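Local coordinates for oligogalacturonate lyase (Yersinia enterocolitica subsp. enterocolitica, PDB 3PE7), which cleaves oligogalacturonates, breakdown products of pectin, by beta-elimination in the cytoplasm, on a seven-bladed beta-propeller scaffold that carries a manganese ion, at residues T10-Q15 against V23-P28; H338-K343 against T368-G373; D362-F367 against L377-L382. All coordinates share one frame; numbering follows the deposited sequence.

Contact 1 of 3, residues T10-Q15 against V23-P28; sequences TFDTYQ and VTRLTP
Arg25 and Asp12 face each other as a hydrogen-bonded antiparallel pair, and the side chain of Arg25 illustrates how a strand edge near solvent can be tied at several levels. Its CB lies 3.8 Å from Asp12 O, the acceptor of its own backbone N. CG stands anti to the backbone N (chi1 -173°) and leans on Tyr378 of the neighbouring strand, while the bend at chi3 turns the guanidinium back toward Asp12. NE donates to a water at 2.9 Å, which also sits within hydrogen-bonding reach of Asp12 OD2 and Thr10 O. At the tip, NH1 packs against His372, and NH2 closes the salt bridge with Asp12 OD2 at 3.2 Å. NH2 comes from above the carboxylate plane; only this one nitrogen meets one oxygen, and the two planes stand 82° apart.

One residue along, on the other face, Thr13 OG1 and Thr24 OG1 share a hydrogen bond of 2.9 Å. Two CH-pi contacts flank the polar centre. Leu26 CD2 sits over the Phe11 ring, almost at its middle, 3.7 Å from the centroid and 4° off the normal. At the far end Val23 CB lies over the Tyr14 ring toward its rim, and Val23 CG1 reaches the phenol oxygen, Tyr14 OH, at 3.4 Å.

Strand 22-25 adds to the C-terminal strands as the fourth of the blade, pairing with strand 376-381, and 12-15 lies beyond it as an extra outer strand, consistent with the Velcro closure of many beta-propellers.

Contact 2 of 3, residues H338-K343 against T368-G373; sequences HDTSWK and TSDVHG
Thr340 and Ser369 bring their CA atoms to 4.7 Å, where a loop without regular structure passes the end of strand 364-369 just as that chain enters the type I turn Asp370-Gly373. The side chains supply the bonds that join the two backbones. Asp370 spreads its carboxylate over a single residue: OD2 accepts from Ser341 N at 2.9 Å, on the syn side and slightly out of plane, while OD1 uses its syn lone pair for Ser341 OG at 2.6 Å. With both oxygens engaged, rotation of the carboxylate is restrained. Ser341 OG in turn accepts from Lys343 N, forming an ST turn.

Ser369 does the same from the other segment. Held anti to the backbone N (chi1 179°), its OG donates to His338 O at 2.6 Å and accepts from Val371 N, a second ST turn. A water lies 2.8 Å from both Asp339 O and Asp370 OD2. Val371 CG2 also packs on Asp339 CB at 3.5 Å, the Asp339 carboxylate being paired with Arg337.

Trp342 meets the manganese ligand His353 edge-to-face, and the Thr340 side chain is about 10 Å from the metal: an inter-blade loop of the propeller, clasped by serine and aspartate beside the metal site.

Contact 3 of 3, residues D362-F367 against L377-L382; sequences DKQILF and LYLATL
Phe367 and Tyr378, like Ile365 and Ala380, form hydrogen-bonded antiparallel pairs, each with two reciprocal backbone bonds. A fifth bond, from Leu382 N to Lys363 O, continues the pairing beyond the strands, and that carbonyl also receives a water that bridges to Leu382 O. Between the hydrogen-bonded pairs, CA-H...O contacts add to the pairing, such as Leu379 CA to Ile365 O at 3.2 Å.

The aromatic contact is not a true stack. Phe367 CG sits between its backbone N and carbonyl carbon (chi1 63°), which swings the ring across the partner strand. There Tyr378 CB lies over one face, 3.7 Å from the ring centroid, with Phe367 CZ its nearest ring atom at 3.4 Å. The two rings run nearly parallel, planes 17° apart, but are slid so far that they barely overlap. Ala380 CB touches the Phe367 ring at its edge.

Aliphatic packing divides between the faces. On the side of Phe367, Ile365 CG1 meets Ala380 CB, and Ile365 CG2 meets Leu382 CD2 at 4.0 Å. On the other side Leu366 CB touches Leu379 CD2 at 3.8 Å, while Leu366 CD1 meets Leu377 CD2.

Polar side chains come together at one end, through a water that accepts from Gln364 NE2 at 3.0 Å, donates to Leu379 O and lies 2.7 Å from Thr381 OG1. The water thereby joins an amide and a hydroxyl that do not bond directly.

Ile365 and Phe367 press on Leu322 of strand 321-326, whereas Leu366 and Leu377 press on Leu50 of strand 49-54. The hairpin forms middle strands of a propeller blade, and its two apolar faces pack on the neighbouring blades, as in the beta-propeller fold.

How the contacts relate
All three contacts reach one blade, where an N-terminal hairpin joins C-terminal strands. Contact 3 is its buried middle and relies on main-chain pairing and hydrocarbon. Contact 1 extends the same sheet to its outer edge, through backbone bonds between Thr24 and Leu379 and between Leu26 and Leu377; being partly exposed, it adds a salt bridge and a hydroxyl pair. Contact 2 shares strand 364-369 with contact 3 but holds a loop at its end instead of a second strand, so bonds made by serine and aspartate side chains take the place of strand pairing. Tyr378 packs against residues of both other contacts, and contacts 2 and 3, unlike contact 1, lie near the manganese ligands.

Contact 1 of 3, residues T10-Q15 against V23-P28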
loop_
_atom_site.group_PDB
_atom_site.type_symbol
_atom_site.label_atom_id
_atom_site.label_comp_id
_atom_site.label_asym_id
_atom_site.label_seq_id
_atom_site.Cartn_x
_atom_site.Cartn_y
_atom_site.Cartn_z
ATOM N N THR A 10 24.569 -1.307 6.919
ATOM C CA THR A 10 25.307 -0.214 6.306
ATOM C C THR A 10 24.380 0.596 5.407
ATOM O O THR A 10 23.562 0.024 4.686
ATOM C CB THR A 10 26.484 -0.767 5.471
ATOM O OG1 THR A 10 27.368 -1.513 6.307
ATOM C CG2 THR A 10 27.255 0.346 4.819
ATOM N N PHE A 11 24.471 1.922 5.484
ATOM C CA PHE A 11 23.667 2.814 4.657
ATOM C C PHE A 11 24.608 3.356 3.592
ATOM O O PHE A 11 25.614 4.024 3.916
ATOM C CB PHE A 11 23.125 3.992 5.477
ATOM C CG PHE A 11 21.975 3.656 6.402
ATOM C CD1 PHE A 11 21.347 4.679 7.113
ATOM C CD2 PHE A 11 21.503 2.344 6.544
ATOM C CE1 PHE A 11 20.290 4.422 7.980
ATOM C CE2 PHE A 11 20.449 2.056 7.400
ATOM C CZ PHE A 11 19.817 3.098 8.126
ATOM N N ASP A 12 24.301 3.095 2.329
ATOM C CA ASP A 12 25.194 3.494 1.244
ATOM C C ASP A 12 24.613 4.658 0.443
ATOM O O ASP A 12 23.580 4.519 -0.232
ATOM C CB ASP A 12 25.517 2.298 0.347
ATOM C CG ASP A 12 26.313 1.227 1.080
ATOM O OD1 ASP A 12 27.453 1.519 1.477
ATOM O OD2 ASP A 12 25.817 0.109 1.263
ATOM N N THR A 13 25.286 5.801 0.527
ATOM C CA THR A 13 24.782 7.057 -0.033
ATOM C C THR A 13 25.543 7.448 -1.305
ATOM O O THR A 13 26.776 7.346 -1.361
ATOM C CB THR A 13 24.874 8.196 0.986
ATOM O OG1 THR A 13 24.199 7.817 2.187
ATOM C CG2 THR A 13 24.233 9.475 0.444
ATOM N N TYR A 14 24.793 7.875 -2.318
ATOM C CA TYR A 14 25.334 8.199 -3.642
ATOM C C TYR A 14 24.440 9.224 -4.343
ATOM O O TYR A 14 23.479 9.720 -3.759
ATOM C CB TYR A 14 25.461 6.924 -4.490
ATOM C CG TYR A 14 24.180 6.144 -4.648
ATOM C CD1 TYR A 14 23.667 5.367 -3.591
ATOM C CD2 TYR A 14 23.476 6.178 -5.838
ATOM C CE1 TYR A 14 22.497 4.663 -3.741
ATOM C CE2 TYR A 14 22.321 5.461 -5.999
ATOM C CZ TYR A 14 21.832 4.711 -4.944
ATOM O OH TYR A 14 20.678 3.993 -5.101
ATOM N N GLN A 15 24.775 9.567 -5.578
ATOM C CA GLN A 15 23.992 10.541 -6.330
ATOM C C GLN A 15 23.289 9.847 -7.476
ATOM O O GLN A 15 23.907 9.072 -8.202
ATOM C CB GLN A 15 24.912 11.621 -6.910
ATOM C CG GLN A 15 25.344 12.673 -5.926
ATOM C CD GLN A 15 26.134 13.774 -6.613
ATOM O OE1 GLN A 15 27.326 13.613 -6.894
ATOM N NE2 GLN A 15 25.468 14.896 -6.903
ATOM N N VAL A 23 20.695 9.798 -2.789
ATOM C CA VAL A 23 19.955 8.558 -2.559
ATOM C C VAL A 23 20.745 7.721 -1.567
ATOM O O VAL A 23 21.969 7.614 -1.668
ATOM C CB VAL A 23 19.727 7.755 -3.869
ATOM C CG1 VAL A 23 18.892 6.489 -3.619
ATOM C CG2 VAL A 23 19.030 8.608 -4.907
ATOM N N THR A 24 20.050 7.150 -0.593
ATOM C CA THR A 24 20.701 6.265 0.374
ATOM C C THR A 24 20.021 4.908 0.322
ATOM O O THR A 24 18.799 4.827 0.468
ATOM C CB THR A 24 20.657 6.860 1.801
ATOM O OG1 THR A 24 21.364 8.111 1.789
ATOM C CG2 THR A 24 21.340 5.920 2.794
ATOM N N ARG A 25 20.808 3.860 0.082
ATOM C CA ARG A 25 20.324 2.480 0.173
ATOM C C ARG A 25 20.470 2.001 1.613
ATOM O O ARG A 25 21.551 2.116 2.209
ATOM C CB ARG A 25 21.152 1.580 -0.730
ATOM C CG ARG A 25 20.617 0.155 -0.833
ATOM C CD ARG A 25 21.432 -0.632 -1.811
ATOM N NE ARG A 25 22.792 -0.856 -1.302
ATOM C CZ ARG A 25 23.832 -1.154 -2.071
ATOM N NH1 ARG A 25 23.688 -1.257 -3.384
ATOM N NH2 ARG A 25 25.032 -1.348 -1.510
ATOM N N LEU A 26 19.386 1.450 2.151
ATOM C CA LEU A 26 19.321 1.136 3.582
ATOM C C LEU A 26 19.617 -0.323 3.903
ATOM O O LEU A 26 19.948 -0.650 5.043
ATOM C CB LEU A 26 17.938 1.488 4.129
ATOM C CG LEU A 26 17.425 2.922 3.958
ATOM C CD1 LEU A 26 16.010 3.014 4.500
ATOM C CD2 LEU A 26 18.323 3.924 4.666
ATOM N N THR A 27 19.470 -1.197 2.911
ATOM C CA THR A 27 19.566 -2.647 3.132
ATOM C C THR A 27 20.527 -3.268 2.112
ATOM O O THR A 27 20.728 -2.700 1.014
ATOM C CB THR A 27 18.166 -3.332 3.025
ATOM O OG1 THR A 27 17.621 -3.091 1.725
ATOM C CG2 THR A 27 17.203 -2.784 4.081
ATOM N N PRO A 28 21.142 -4.412 2.469
ATOM C CA PRO A 28 22.147 -5.020 1.600
ATOM C C PRO A 28 21.512 -5.848 0.476
ATOM O O PRO A 28 20.693 -6.725 0.767
ATOM C CB PRO A 28 22.944 -5.918 2.563
ATOM C CG PRO A 28 21.943 -6.313 3.628
ATOM C CD PRO A 28 21.006 -5.128 3.764
HETATM O O HOH W 1 23.094 -0.565 1.555
#

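Contact 2 of 3, residues H338-K343 against T368-G373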
loop_
_atom_site.group_PDB
_atom_site.type_symbol
_atom_site.label_atom_id
_atom_site.label_comp_id
_atom_site.label_asym_id
_atom_site.label_seq_id
_atom_site.Cartn_x
_atom_site.Cartn_y
_atom_site.Cartn_z
ATOM N N HIS A 338 13.973 4.953 -9.908
ATOM C CA HIS A 338 13.805 3.720 -9.128
ATOM C C HIS A 338 14.589 2.551 -9.759
ATOM O O HIS A 338 15.159 1.712 -9.035
ATOM C CB HIS A 338 12.312 3.384 -8.890
ATOM C CG HIS A 338 11.545 3.030 -10.130
ATOM N ND1 HIS A 338 10.536 3.818 -10.636
ATOM C CD2 HIS A 338 11.609 1.943 -10.931
ATOM C CE1 HIS A 338 10.040 3.252 -11.726
ATOM N NE2 HIS A 338 10.676 2.106 -11.921
ATOM N N ASP A 339 14.638 2.505 -11.093
ATOM C CA ASP A 339 15.371 1.436 -11.821
ATOM C C ASP A 339 14.969 0.000 -11.450
ATOM O O ASP A 339 15.782 -0.931 -11.577
ATOM C CB ASP A 339 16.896 1.595 -11.650
ATOM C CG ASP A 339 17.523 2.499 -12.685
ATOM O OD1 ASP A 339 17.078 2.485 -13.862
ATOM O OD2 ASP A 339 18.483 3.213 -12.317
ATOM N N THR A 340 13.735 -0.205 -11.002
ATOM C CA THR A 340 13.303 -1.576 -10.703
ATOM C C THR A 340 13.124 -2.389 -11.980
ATOM O O THR A 340 12.813 -1.831 -13.037
ATOM C CB THR A 340 12.048 -1.642 -9.794
ATOM O OG1 THR A 340 12.037 -2.911 -9.147
ATOM C CG2 THR A 340 10.755 -1.486 -10.583
ATOM N N SER A 341 13.329 -3.697 -11.867
ATOM C CA SER A 341 13.178 -4.626 -12.997
ATOM C C SER A 341 11.739 -5.097 -13.151
ATOM O O SER A 341 11.366 -5.626 -14.213
ATOM C CB SER A 341 14.076 -5.859 -12.801
ATOM O OG SER A 341 13.504 -6.723 -11.827
ATOM N N TRP A 342 10.961 -4.933 -12.073
ATOM C CA TRP A 342 9.598 -5.466 -11.959
ATOM C C TRP A 342 9.518 -6.996 -11.916
ATOM O O TRP A 342 8.415 -7.573 -12.001
ATOM C CB TRP A 342 8.704 -4.915 -13.078
ATOM C CG TRP A 342 8.658 -3.412 -13.118
ATOM C CD1 TRP A 342 9.388 -2.588 -13.939
ATOM C CD2 TRP A 342 7.822 -2.552 -12.327
ATOM N NE1 TRP A 342 9.072 -1.275 -13.704
ATOM C CE2 TRP A 342 8.103 -1.221 -12.726
ATOM C CE3 TRP A 342 6.874 -2.773 -11.314
ATOM C CZ2 TRP A 342 7.481 -0.114 -12.139
ATOM C CZ3 TRP A 342 6.246 -1.660 -10.736
ATOM C CH2 TRP A 342 6.562 -0.356 -11.148
ATOM N N LYS A 343 10.671 -7.655 -11.751
ATOM C CA LYS A 343 10.713 -9.119 -11.804
ATOM C C LYS A 343 10.084 -9.704 -10.553
ATOM O O LYS A 343 10.001 -9.052 -9.498
ATOM C CB LYS A 343 12.164 -9.627 -11.936
ATOM C CG LYS A 343 12.725 -9.471 -13.349
ATOM C CD LYS A 343 14.224 -9.755 -13.401
ATOM C CE LYS A 343 14.748 -9.562 -14.820
ATOM N NZ LYS A 343 16.220 -9.826 -14.942
ATOM N N THR A 368 11.159 0.618 -2.843
ATOM C CA THR A 368 11.936 -0.614 -3.129
ATOM C C THR A 368 12.461 -0.627 -4.575
ATOM O O THR A 368 11.788 -0.176 -5.502
ATOM C CB THR A 368 11.067 -1.893 -2.941
ATOM O OG1 THR A 368 10.432 -1.894 -1.668
ATOM C CG2 THR A 368 11.900 -3.164 -3.051
ATOM N N SER A 369 13.655 -1.187 -4.756
ATOM C CA SER A 369 14.127 -1.548 -6.095
ATOM C C SER A 369 15.110 -2.704 -5.980
ATOM O O SER A 369 15.756 -2.865 -4.953
ATOM C CB SER A 369 14.827 -0.361 -6.748
ATOM O OG SER A 369 15.289 -0.733 -8.042
ATOM N N ASP A 370 15.198 -3.505 -7.054
ATOM C CA ASP A 370 16.224 -4.533 -7.176
ATOM C C ASP A 370 17.369 -4.136 -8.106
ATOM O O ASP A 370 18.096 -5.005 -8.592
ATOM C CB ASP A 370 15.598 -5.858 -7.655
ATOM C CG ASP A 370 15.105 -5.794 -9.090
ATOM O OD1 ASP A 370 14.874 -6.877 -9.665
ATOM O OD2 ASP A 370 14.937 -4.686 -9.636
ATOM N N VAL A 371 17.523 -2.831 -8.361
ATOM C CA VAL A 371 18.577 -2.316 -9.240
ATOM C C VAL A 371 19.980 -2.871 -8.935
ATOM O O VAL A 371 20.769 -3.084 -9.862
ATOM C CB VAL A 371 18.591 -0.750 -9.261
ATOM C CG1 VAL A 371 18.810 -0.167 -7.860
ATOM C CG2 VAL A 371 19.621 -0.204 -10.267
ATOM N N HIS A 372 20.273 -3.125 -7.662
ATOM C CA HIS A 372 21.613 -3.564 -7.272
ATOM C C HIS A 372 21.736 -5.049 -6.947
ATOM O O HIS A 372 22.767 -5.490 -6.416
ATOM C CB HIS A 372 22.120 -2.697 -6.113
ATOM C CG HIS A 372 22.157 -1.240 -6.443
ATOM N ND1 HIS A 372 21.623 -0.275 -5.613
ATOM C CD2 HIS A 372 22.628 -0.586 -7.532
ATOM C CE1 HIS A 372 21.782 0.914 -6.169
ATOM N NE2 HIS A 372 22.387 0.753 -7.335
ATOM N N GLY A 373 20.688 -5.809 -7.260
ATOM C CA GLY A 373 20.716 -7.257 -7.066
ATOM C C GLY A 373 19.356 -7.771 -6.643
ATOM O O GLY A 373 18.472 -7.977 -7.467
HETATM O O HOH W 2 16.635 -3.644 -11.640
#

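Contact 3 of 3, residues D362-F367 against L377-L382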
loop_
_atom_site.group_PDB
_atom_site.type_symbol
_atom_site.label_atom_id
_atom_site.label_comp_id
_atom_site.label_asym_id
_atom_site.label_seq_id
_atom_site.Cartn_x
_atom_site.Cartn_y
_atom_site.Cartn_z
ATOM N N ASP A 362 8.427 15.007 4.741
ATOM C CA ASP A 362 8.206 15.326 3.324
ATOM C C ASP A 362 9.491 15.673 2.558
ATOM O O ASP A 362 9.420 16.232 1.461
ATOM C CB ASP A 362 7.155 16.441 3.145
ATOM C CG ASP A 362 5.741 15.939 3.369
ATOM O OD1 ASP A 362 4.816 16.773 3.409
ATOM O OD2 ASP A 362 5.571 14.702 3.490
ATOM N N LYS A 363 10.651 15.304 3.108
ATOM C CA LYS A 363 11.921 15.661 2.469
ATOM C C LYS A 363 12.477 14.553 1.590
ATOM O O LYS A 363 13.354 14.797 0.742
ATOM C CB LYS A 363 12.965 16.038 3.524
ATOM C CG LYS A 363 12.552 17.211 4.438
ATOM C CD LYS A 363 12.881 18.559 3.858
ATOM C CE LYS A 363 12.372 19.721 4.762
ATOM N NZ LYS A 363 12.731 19.457 6.167
ATOM N N GLN A 364 11.969 13.340 1.789
ATOM C CA GLN A 364 12.491 12.170 1.091
ATOM C C GLN A 364 11.368 11.263 0.629
ATOM O O GLN A 364 10.269 11.316 1.154
ATOM C CB GLN A 364 13.399 11.367 2.006
ATOM C CG GLN A 364 14.663 12.076 2.400
ATOM C CD GLN A 364 15.359 11.340 3.490
ATOM O OE1 GLN A 364 14.829 11.196 4.598
ATOM N NE2 GLN A 364 16.543 10.839 3.194
ATOM N N ILE A 365 11.658 10.424 -0.352
ATOM C CA ILE A 365 10.740 9.345 -0.675
ATOM C C ILE A 365 11.376 7.977 -0.415
ATOM O O ILE A 365 12.580 7.766 -0.666
ATOM C CB ILE A 365 10.188 9.459 -2.119
ATOM C CG1 ILE A 365 11.311 9.675 -3.125
ATOM C CG2 ILE A 365 9.138 10.623 -2.217
ATOM C CD1 ILE A 365 10.846 9.531 -4.584
ATOM N N LEU A 366 10.566 7.059 0.098
ATOM C CA LEU A 366 10.997 5.679 0.384
ATOM C C LEU A 366 10.460 4.761 -0.691
ATOM O O LEU A 366 9.272 4.824 -1.027
ATOM C CB LEU A 366 10.461 5.214 1.744
ATOM C CG LEU A 366 10.727 3.733 2.100
ATOM C CD1 LEU A 366 12.187 3.530 2.455
ATOM C CD2 LEU A 366 9.806 3.248 3.258
ATOM N N PHE A 367 11.313 3.888 -1.214
ATOM C CA PHE A 367 10.862 2.943 -2.248
ATOM C C PHE A 367 11.704 1.682 -2.254
ATOM O O PHE A 367 12.823 1.677 -1.731
ATOM C CB PHE A 367 10.866 3.606 -3.645
ATOM C CG PHE A 367 12.224 4.045 -4.121
ATOM C CD1 PHE A 367 12.935 3.246 -5.015
ATOM C CD2 PHE A 367 12.790 5.260 -3.700
ATOM C CE1 PHE A 367 14.197 3.649 -5.483
ATOM C CE2 PHE A 367 14.056 5.667 -4.164
ATOM C CZ PHE A 367 14.752 4.864 -5.058
ATOM N N LEU A 377 15.762 -1.406 0.079
ATOM C CA LEU A 377 15.092 -0.152 0.412
ATOM C C LEU A 377 15.997 1.046 0.140
ATOM O O LEU A 377 17.199 1.020 0.416
ATOM C CB LEU A 377 14.644 -0.141 1.885
ATOM C CG LEU A 377 13.331 -0.907 2.158
ATOM C CD1 LEU A 377 13.591 -2.405 2.262
ATOM C CD2 LEU A 377 12.651 -0.378 3.402
ATOM N N TYR A 378 15.391 2.098 -0.404
ATOM C CA TYR A 378 16.087 3.342 -0.767
ATOM C C TYR A 378 15.312 4.551 -0.286
ATOM O O TYR A 378 14.071 4.555 -0.280
ATOM C CB TYR A 378 16.222 3.472 -2.294
ATOM C CG TYR A 378 16.986 2.346 -2.912
ATOM C CD1 TYR A 378 16.361 1.114 -3.166
ATOM C CD2 TYR A 378 18.346 2.483 -3.208
ATOM C CE1 TYR A 378 17.072 0.043 -3.713
ATOM C CE2 TYR A 378 19.074 1.411 -3.755
ATOM C CZ TYR A 378 18.406 0.202 -4.005
ATOM O OH TYR A 378 19.095 -0.844 -4.538
ATOM N N LEU A 379 16.059 5.580 0.106
ATOM C CA LEU A 379 15.516 6.911 0.381
ATOM C C LEU A 379 16.128 7.914 -0.600
ATOM O O LEU A 379 17.348 8.100 -0.620
ATOM C CB LEU A 379 15.815 7.332 1.829
ATOM C CG LEU A 379 15.008 6.646 2.935
ATOM C CD1 LEU A 379 15.622 6.904 4.317
ATOM C CD2 LEU A 379 13.537 7.132 2.869
ATOM N N ALA A 380 15.271 8.557 -1.394
ATOM C CA ALA A 380 15.725 9.634 -2.302
ATOM C C ALA A 380 15.357 11.004 -1.739
ATOM O O ALA A 380 14.220 11.220 -1.337
ATOM C CB ALA A 380 15.124 9.437 -3.690
ATOM N N THR A 381 16.326 11.927 -1.719
ATOM C CA THR A 381 16.111 13.280 -1.196
ATOM C C THR A 381 15.506 14.157 -2.253
ATOM O O THR A 381 16.016 14.238 -3.373
ATOM C CB THR A 381 17.443 13.891 -0.675
ATOM O OG1 THR A 381 17.935 13.061 0.372
ATOM C CG2 THR A 381 17.198 15.305 -0.093
ATOM N N LEU A 382 14.380 14.788 -1.925
ATOM C CA LEU A 382 13.723 15.641 -2.898
ATOM C C LEU A 382 14.573 16.897 -3.149
ATOM O O LEU A 382 15.055 17.514 -2.197
ATOM C CB LEU A 382 12.322 16.034 -2.426
ATOM C CG LEU A 382 11.275 14.924 -2.181
ATOM C CD1 LEU A 382 9.922 15.587 -1.991
ATOM C CD2 LEU A 382 11.211 13.891 -3.297
HETATM O O HOH W 3 14.235 17.439 0.474
HETATM O O HOH W 4 18.142 10.359 0.677
#